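Local atomic coordinates of putative cytochrome P450 154A1 (Streptomyces coelicolor, PDB entry 1ODO), a protein that belongs to the cytochrome P450 family of haem proteins and holds its haem together with 4-phenyl-1H-imidazole in this model. Residues Asp127-Leu132 with Glu369-Arg374; Gly28-Val33 with Ile301-Gly306. One frame throughout, in Å; residues are numbered along the deposited sequence.

Contact 1: residues Asp127-Leu132 with Glu369-Arg374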
ATOM      1  N   ASP A 127     -11.857  -2.698  22.251  1.00 21.48           N
ATOM      2  CA  ASP A 127     -12.872  -2.748  23.303  1.00 24.03           C
ATOM      3  C   ASP A 127     -14.207  -3.125  22.669  1.00 24.99           C
ATOM      4  O   ASP A 127     -14.964  -3.927  23.218  1.00 24.39           O
ATOM      5  CB  ASP A 127     -13.031  -1.390  23.994  1.00 25.35           C
ATOM      6  CG  ASP A 127     -11.886  -1.065  24.924  1.00 27.35           C
ATOM      7  OD1 ASP A 127     -11.223  -2.002  25.412  1.00 29.01           O
ATOM      8  OD2 ASP A 127     -11.663   0.135  25.182  1.00 32.66           O
ATOM      9  N   ARG A 128     -14.491  -2.536  21.508  1.00 24.38           N
ATOM     10  CA  ARG A 128     -15.732  -2.806  20.791  1.00 25.88           C
ATOM     11  C   ARG A 128     -15.847  -4.286  20.462  1.00 24.75           C
ATOM     12  O   ARG A 128     -16.924  -4.870  20.558  1.00 24.46           O
ATOM     13  CB  ARG A 128     -15.790  -1.994  19.499  1.00 27.95           C
ATOM     14  CG  ARG A 128     -16.186  -0.542  19.682  1.00 33.48           C
ATOM     15  CD  ARG A 128     -15.968   0.222  18.388  1.00 38.92           C
ATOM     16  NE  ARG A 128     -16.330  -0.579  17.220  1.00 42.98           N
ATOM     17  CZ  ARG A 128     -16.161  -0.185  15.961  1.00 44.00           C
ATOM     18  NH1 ARG A 128     -15.636   1.006  15.702  1.00 46.78           N
ATOM     19  NH2 ARG A 128     -16.513  -0.982  14.960  1.00 45.89           N
ATOM     20  N   LEU A 129     -14.733  -4.886  20.061  1.00 24.45           N
ATOM     21  CA  LEU A 129     -14.715  -6.301  19.720  1.00 23.46           C
ATOM     22  C   LEU A 129     -15.123  -7.113  20.942  1.00 24.20           C
ATOM     23  O   LEU A 129     -15.845  -8.100  20.833  1.00 24.10           O
ATOM     24  CB  LEU A 129     -13.310  -6.728  19.287  1.00 21.22           C
ATOM     25  CG  LEU A 129     -12.768  -6.176  17.968  1.00 20.60           C
ATOM     26  CD1 LEU A 129     -11.313  -6.593  17.796  1.00 21.40           C
ATOM     27  CD2 LEU A 129     -13.609  -6.689  16.814  1.00 20.78           C
ATOM     28  N   ALA A 130     -14.646  -6.680  22.103  1.00 25.86           N
ATOM     29  CA  ALA A 130     -14.943  -7.351  23.365  1.00 29.80           C
ATOM     30  C   ALA A 130     -16.420  -7.311  23.741  1.00 31.85           C
ATOM     31  O   ALA A 130     -16.871  -8.104  24.566  1.00 33.61           O
ATOM     32  CB  ALA A 130     -14.109  -6.737  24.481  1.00 28.38           C
ATOM     33  N   GLU A 131     -17.169  -6.393  23.140  1.00 34.56           N
ATOM     34  CA  GLU A 131     -18.595  -6.268  23.430  1.00 36.31           C
ATOM     35  C   GLU A 131     -19.441  -7.124  22.493  1.00 37.74           C
ATOM     36  O   GLU A 131     -20.619  -7.370  22.757  1.00 37.57           O
ATOM     37  CB  GLU A 131     -19.029  -4.805  23.316  1.00 37.80           C
ATOM     38  CG  GLU A 131     -18.124  -3.840  24.054  1.00 39.75           C
ATOM     39  CD  GLU A 131     -18.570  -2.397  23.924  1.00 41.79           C
ATOM     40  OE1 GLU A 131     -18.891  -1.965  22.792  1.00 42.61           O
ATOM     41  OE2 GLU A 131     -18.592  -1.690  24.958  1.00 42.83           O
ATOM     42  N   LEU A 132     -18.841  -7.570  21.393  1.00 38.11           N
ATOM     43  CA  LEU A 132     -19.552  -8.397  20.427  1.00 38.89           C
ATOM     44  C   LEU A 132     -20.026  -9.696  21.069  1.00 39.57           C
ATOM     45  O   LEU A 132     -19.409 -10.195  22.011  1.00 39.47           O
ATOM     46  CB  LEU A 132     -18.650  -8.708  19.228  1.00 38.85           C
ATOM     47  CG  LEU A 132     -18.610  -7.701  18.071  1.00 39.21           C
ATOM     48  CD1 LEU A 132     -18.506  -6.286  18.592  1.00 41.03           C
ATOM     49  CD2 LEU A 132     -17.430  -8.025  17.168  1.00 39.07           C
ATOM     50  N   GLU A 369      -0.476  -5.976  19.183  1.00 17.29           N
ATOM     51  CA  GLU A 369      -0.275  -6.033  20.625  1.00 18.10           C
ATOM     52  C   GLU A 369      -1.592  -5.990  21.386  1.00 18.55           C
ATOM     53  O   GLU A 369      -1.833  -6.810  22.275  1.00 18.19           O
ATOM     54  CB  GLU A 369       0.620  -4.873  21.072  1.00 19.88           C
ATOM     55  CG  GLU A 369       0.821  -4.787  22.575  1.00 26.79           C
ATOM     56  CD  GLU A 369       1.813  -3.713  22.970  1.00 29.88           C
ATOM     57  OE1 GLU A 369       1.641  -2.550  22.548  1.00 34.13           O
ATOM     58  OE2 GLU A 369       2.765  -4.032  23.709  1.00 34.27           O
ATOM     59  N   SER A 370      -2.445  -5.040  21.025  1.00 17.99           N
ATOM     60  CA  SER A 370      -3.741  -4.883  21.672  1.00 18.38           C
ATOM     61  C   SER A 370      -4.675  -6.064  21.415  1.00 18.07           C
ATOM     62  O   SER A 370      -5.288  -6.591  22.342  1.00 17.73           O
ATOM     63  CB  SER A 370      -4.397  -3.583  21.193  1.00 18.95           C
ATOM     64  OG  SER A 370      -5.654  -3.372  21.815  1.00 22.17           O
ATOM     65  N   LEU A 371      -4.768  -6.485  20.157  1.00 17.29           N
ATOM     66  CA  LEU A 371      -5.628  -7.599  19.776  1.00 17.58           C
ATOM     67  C   LEU A 371      -5.284  -8.916  20.471  1.00 18.34           C
ATOM     68  O   LEU A 371      -6.138  -9.529  21.118  1.00 19.03           O
ATOM     69  CB  LEU A 371      -5.575  -7.801  18.261  1.00 18.23           C
ATOM     70  CG  LEU A 371      -6.440  -8.936  17.708  1.00 18.67           C
ATOM     71  CD1 LEU A 371      -7.910  -8.608  17.924  1.00 19.21           C
ATOM     72  CD2 LEU A 371      -6.155  -9.125  16.225  1.00 17.29           C
ATOM     73  N   PHE A 372      -4.041  -9.362  20.337  1.00 17.09           N
ATOM     74  CA  PHE A 372      -3.643 -10.614  20.970  1.00 19.45           C
ATOM     75  C   PHE A 372      -3.497 -10.480  22.479  1.00 20.41           C
ATOM     76  O   PHE A 372      -3.512 -11.474  23.205  1.00 21.79           O
ATOM     77  CB  PHE A 372      -2.349 -11.143  20.346  1.00 17.98           C
ATOM     78  CG  PHE A 372      -2.542 -11.708  18.974  1.00 18.54           C
ATOM     79  CD1 PHE A 372      -2.460 -10.892  17.848  1.00 17.45           C
ATOM     80  CD2 PHE A 372      -2.871 -13.050  18.807  1.00 16.60           C
ATOM     81  CE1 PHE A 372      -2.709 -11.406  16.570  1.00 18.33           C
ATOM     82  CE2 PHE A 372      -3.121 -13.574  17.538  1.00 18.02           C
ATOM     83  CZ  PHE A 372      -3.040 -12.750  16.416  1.00 16.72           C
ATOM     84  N   GLY A 373      -3.365  -9.247  22.952  1.00 21.61           N
ATOM     85  CA  GLY A 373      -3.230  -9.025  24.378  1.00 21.69           C
ATOM     86  C   GLY A 373      -4.593  -9.185  25.034  1.00 23.26           C
ATOM     87  O   GLY A 373      -4.706  -9.718  26.139  1.00 22.76           O
ATOM     88  N   ARG A 374      -5.633  -8.736  24.335  1.00 22.24           N
ATOM     89  CA  ARG A 374      -7.000  -8.818  24.840  1.00 23.21           C
ATOM     90  C   ARG A 374      -7.625 -10.192  24.607  1.00 23.04           C
ATOM     91  O   ARG A 374      -8.377 -10.688  25.446  1.00 21.55           O
ATOM     92  CB  ARG A 374      -7.877  -7.754  24.172  1.00 24.68           C
ATOM     93  CG  ARG A 374      -9.221  -7.539  24.857  1.00 28.98           C
ATOM     94  CD  ARG A 374      -9.033  -6.782  26.164  1.00 31.15           C
ATOM     95  NE  ARG A 374      -8.544  -5.426  25.920  1.00 35.24           N
ATOM     96  CZ  ARG A 374      -9.310  -4.411  25.533  1.00 37.09           C
ATOM     97  NH1 ARG A 374     -10.613  -4.586  25.353  1.00 36.65           N
ATOM     98  NH2 ARG A 374      -8.769  -3.220  25.307  1.00 38.63           N
TER

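Contact 2: residues Gly28-Val33 with Ile301-Gly306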
ATOM      1  N   GLY A  28      13.916 -14.643 -15.006  1.00 11.52           N
ATOM      2  CA  GLY A  28      15.176 -14.014 -14.660  1.00 10.90           C
ATOM      3  C   GLY A  28      14.915 -12.715 -13.917  1.00 11.94           C
ATOM      4  O   GLY A  28      13.819 -12.511 -13.382  1.00 11.23           O
ATOM      5  N   PRO A  29      15.893 -11.803 -13.887  1.00 12.86           N
ATOM      6  CA  PRO A  29      15.736 -10.523 -13.189  1.00 13.17           C
ATOM      7  C   PRO A  29      14.571  -9.657 -13.661  1.00 13.42           C
ATOM      8  O   PRO A  29      13.970  -8.940 -12.863  1.00 12.97           O
ATOM      9  CB  PRO A  29      17.098  -9.852 -13.387  1.00 14.67           C
ATOM     10  CG  PRO A  29      17.619 -10.474 -14.656  1.00 16.09           C
ATOM     11  CD  PRO A  29      17.229 -11.915 -14.496  1.00 13.69           C
ATOM     12  N   ALA A  30      14.244  -9.733 -14.949  1.00 13.61           N
ATOM     13  CA  ALA A  30      13.145  -8.940 -15.493  1.00 13.88           C
ATOM     14  C   ALA A  30      12.389  -9.688 -16.584  1.00 15.54           C
ATOM     15  O   ALA A  30      12.959 -10.525 -17.286  1.00 15.34           O
ATOM     16  CB  ALA A  30      13.684  -7.617 -16.046  1.00 15.35           C
ATOM     17  N   THR A  31      11.100  -9.380 -16.719  1.00 14.81           N
ATOM     18  CA  THR A  31      10.251 -10.009 -17.719  1.00 14.89           C
ATOM     19  C   THR A  31       9.273  -8.993 -18.300  1.00 14.47           C
ATOM     20  O   THR A  31       8.722  -8.165 -17.573  1.00 13.00           O
ATOM     21  CB  THR A  31       9.409 -11.166 -17.120  1.00 17.73           C
ATOM     22  OG1 THR A  31      10.272 -12.177 -16.587  1.00 21.47           O
ATOM     23  CG2 THR A  31       8.523 -11.784 -18.197  1.00 19.88           C
ATOM     24  N   TRP A  32       9.070  -9.064 -19.610  1.00 13.56           N
ATOM     25  CA  TRP A  32       8.155  -8.165 -20.309  1.00 14.66           C
ATOM     26  C   TRP A  32       6.760  -8.718 -20.004  1.00 14.15           C
ATOM     27  O   TRP A  32       6.457  -9.866 -20.334  1.00 14.48           O
ATOM     28  CB  TRP A  32       8.452  -8.213 -21.816  1.00 15.57           C
ATOM     29  CG  TRP A  32       7.726  -7.204 -22.673  1.00 15.16           C
ATOM     30  CD1 TRP A  32       6.892  -7.473 -23.722  1.00 17.09           C
ATOM     31  CD2 TRP A  32       7.838  -5.775 -22.610  1.00 16.01           C
ATOM     32  NE1 TRP A  32       6.482  -6.304 -24.320  1.00 17.15           N
ATOM     33  CE2 TRP A  32       7.047  -5.246 -23.658  1.00 16.41           C
ATOM     34  CE3 TRP A  32       8.528  -4.890 -21.772  1.00 14.48           C
ATOM     35  CZ2 TRP A  32       6.931  -3.871 -23.890  1.00 15.89           C
ATOM     36  CZ3 TRP A  32       8.411  -3.520 -22.004  1.00 15.55           C
ATOM     37  CH2 TRP A  32       7.618  -3.027 -23.056  1.00 17.20           C
ATOM     38  N   VAL A  33       5.922  -7.917 -19.354  1.00 12.81           N
ATOM     39  CA  VAL A  33       4.574  -8.357 -19.010  1.00 11.32           C
ATOM     40  C   VAL A  33       3.494  -7.400 -19.500  1.00 12.72           C
ATOM     41  O   VAL A  33       3.781  -6.306 -19.991  1.00 11.79           O
ATOM     42  CB  VAL A  33       4.405  -8.504 -17.471  1.00 12.90           C
ATOM     43  CG1 VAL A  33       5.444  -9.475 -16.908  1.00 10.88           C
ATOM     44  CG2 VAL A  33       4.542  -7.135 -16.801  1.00 12.30           C
ATOM     45  N   ILE A 301      18.590   1.494 -20.905  1.00 14.94           N
ATOM     46  CA  ILE A 301      19.172   0.879 -19.718  1.00 15.33           C
ATOM     47  C   ILE A 301      19.499  -0.586 -20.008  1.00 16.39           C
ATOM     48  O   ILE A 301      18.644  -1.339 -20.472  1.00 14.58           O
ATOM     49  CB  ILE A 301      18.201   0.940 -18.517  1.00 15.71           C
ATOM     50  CG1 ILE A 301      17.891   2.398 -18.173  1.00 16.11           C
ATOM     51  CG2 ILE A 301      18.810   0.211 -17.318  1.00 17.33           C
ATOM     52  CD1 ILE A 301      16.826   2.569 -17.105  1.00 17.83           C
ATOM     53  N   ALA A 302      20.735  -0.986 -19.725  1.00 16.71           N
ATOM     54  CA  ALA A 302      21.161  -2.363 -19.963  1.00 17.51           C
ATOM     55  C   ALA A 302      20.683  -3.318 -18.873  1.00 17.97           C
ATOM     56  O   ALA A 302      20.787  -3.017 -17.684  1.00 17.00           O
ATOM     57  CB  ALA A 302      22.685  -2.426 -20.064  1.00 18.85           C
ATOM     58  N   LEU A 303      20.150  -4.465 -19.286  1.00 17.23           N
ATOM     59  CA  LEU A 303      19.661  -5.469 -18.346  1.00 17.61           C
ATOM     60  C   LEU A 303      20.776  -6.492 -18.158  1.00 17.19           C
ATOM     61  O   LEU A 303      21.643  -6.634 -19.021  1.00 17.51           O
ATOM     62  CB  LEU A 303      18.412  -6.160 -18.893  1.00 17.22           C
ATOM     63  CG  LEU A 303      17.123  -5.342 -18.864  1.00 18.77           C
ATOM     64  CD1 LEU A 303      16.024  -6.098 -19.586  1.00 17.40           C
ATOM     65  CD2 LEU A 303      16.728  -5.067 -17.419  1.00 18.23           C
ATOM     66  N   PRO A 304      20.764  -7.224 -17.033  1.00 17.67           N
ATOM     67  CA  PRO A 304      21.794  -8.231 -16.754  1.00 17.64           C
ATOM     68  C   PRO A 304      22.014  -9.284 -17.842  1.00 18.38           C
ATOM     69  O   PRO A 304      23.109  -9.827 -17.962  1.00 18.35           O
ATOM     70  CB  PRO A 304      21.322  -8.850 -15.439  1.00 18.62           C
ATOM     71  CG  PRO A 304      20.629  -7.702 -14.762  1.00 17.68           C
ATOM     72  CD  PRO A 304      19.823  -7.114 -15.903  1.00 18.16           C
ATOM     73  N   ASP A 305      20.991  -9.573 -18.642  1.00 17.64           N
ATOM     74  CA  ASP A 305      21.154 -10.577 -19.689  1.00 16.91           C
ATOM     75  C   ASP A 305      21.563 -10.021 -21.050  1.00 16.55           C
ATOM     76  O   ASP A 305      21.636 -10.761 -22.026  1.00 15.40           O
ATOM     77  CB  ASP A 305      19.873 -11.405 -19.834  1.00 18.59           C
ATOM     78  CG  ASP A 305      18.698 -10.590 -20.353  1.00 18.54           C
ATOM     79  OD1 ASP A 305      18.856  -9.370 -20.577  1.00 17.06           O
ATOM     80  OD2 ASP A 305      17.613 -11.181 -20.535  1.00 20.79           O
ATOM     81  N   GLY A 306      21.832  -8.722 -21.119  1.00 15.80           N
ATOM     82  CA  GLY A 306      22.227  -8.139 -22.385  1.00 15.29           C
ATOM     83  C   GLY A 306      21.084  -7.458 -23.105  1.00 15.85           C
ATOM     84  O   GLY A 306      21.300  -6.735 -24.079  1.00 14.07           O
TER

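Contact 1: residues Asp127-Leu132 with Glu369-Arg374
Arg374 reaches from the last turn of helix 357-374 to Asp127 on helix 108-131 and grips a single carboxylate oxygen with both terminal nitrogens. NH1 of Arg374 stands 2.7 Å from OD1 of Asp127 and meets the anti lone pair; NH2 of Arg374, also 2.7 Å from Asp127 OD1, comes instead from above the carboxylate plane. One acceptor thus serves two donors, and neither bond is straight. The oxygen lies at the guanidinium's edge, a little off its plane, and the two flat groups are turned 34° apart. Arg374 gets there by a bent chain: CG leaves anti to the backbone N (chi1 -166°), then bends follow at chi2 and chi3. The methyl of Ala130 lies beside the guanidinium edge, CB 4.2 Å from Arg374 NH1. On the buried side of this salt bridge, Leu129 CD1 meets Leu371 CD1 at 4.0 Å, the two side chains crossing nearly at right angles. The axes of the two short helix segments come no closer than 11.0 Å, at 33° to each other, and the gap is spanned by side chains. Leu140 of helix 140-145 touches both leucines, Val255 of helix 247-260 packs on Leu371, and Arg374 also lies on Thr123 and Val126 of helix 108-131.

Contact 2: residues Gly28-Val33 with Ile301-Gly306
Backbones stay well apart where Pro29, just before strand 30-35, and Ala30, its first residue, face Leu303 and Pro304: the nearest CA atoms, of Pro29 and Pro304, are 7.4 Å from each other, and the union is made by apolar side chains. The two proline rings slide past each other in opposite directions. CG of Pro29 does the touching on its side, 4.1 Å from CG of Pro304 and equally 4.1 Å from CB of Pro304. Deeper in, the methyl of Ala30 meets one branch of Leu303, with CB of Ala30 4.2 Å from CD2 of Leu303. This is a loose van der Waals contact, buried at Ala30 and Leu303 and more open at the prolines. Pro304 and Asp305 are the central residues of a type I beta turn, closed by Gly306 N bonding to Leu303 O at 3.0 Å. The turn directs the chain from strand 301-302 back into strand 308-309, forming a small hairpin, and Asp305 holds Arg307 in a salt bridge. Leu48 of helix 46-52 touches Pro29, Leu303 and Pro304 alike, while Val43 and Trp41 of strand 38-43 pack on Ala30 and Leu303, so the hairpin lies against strands 30-35 and 38-43 of the mixed sheet and against helix 46-52.

Going from the N terminus, residues 28-33 come first, entering the mixed sheet, and residues 127-132 follow at the end of helix 108-131. After a long, mostly helical run the chain reaches 301-306, closing contact 2 over 267 intervening residues; 369-374, at the end of helix 357-374, then closes contact 1 over 236. The two loops therefore cross instead of nesting. Contact 2 ties the early sheet strand to the hairpin 301-309, whereas contact 1 joins the C-terminal ends of two helices. They lie on opposite sides of the chain's centre, their own centres 48 Å apart, and do not touch.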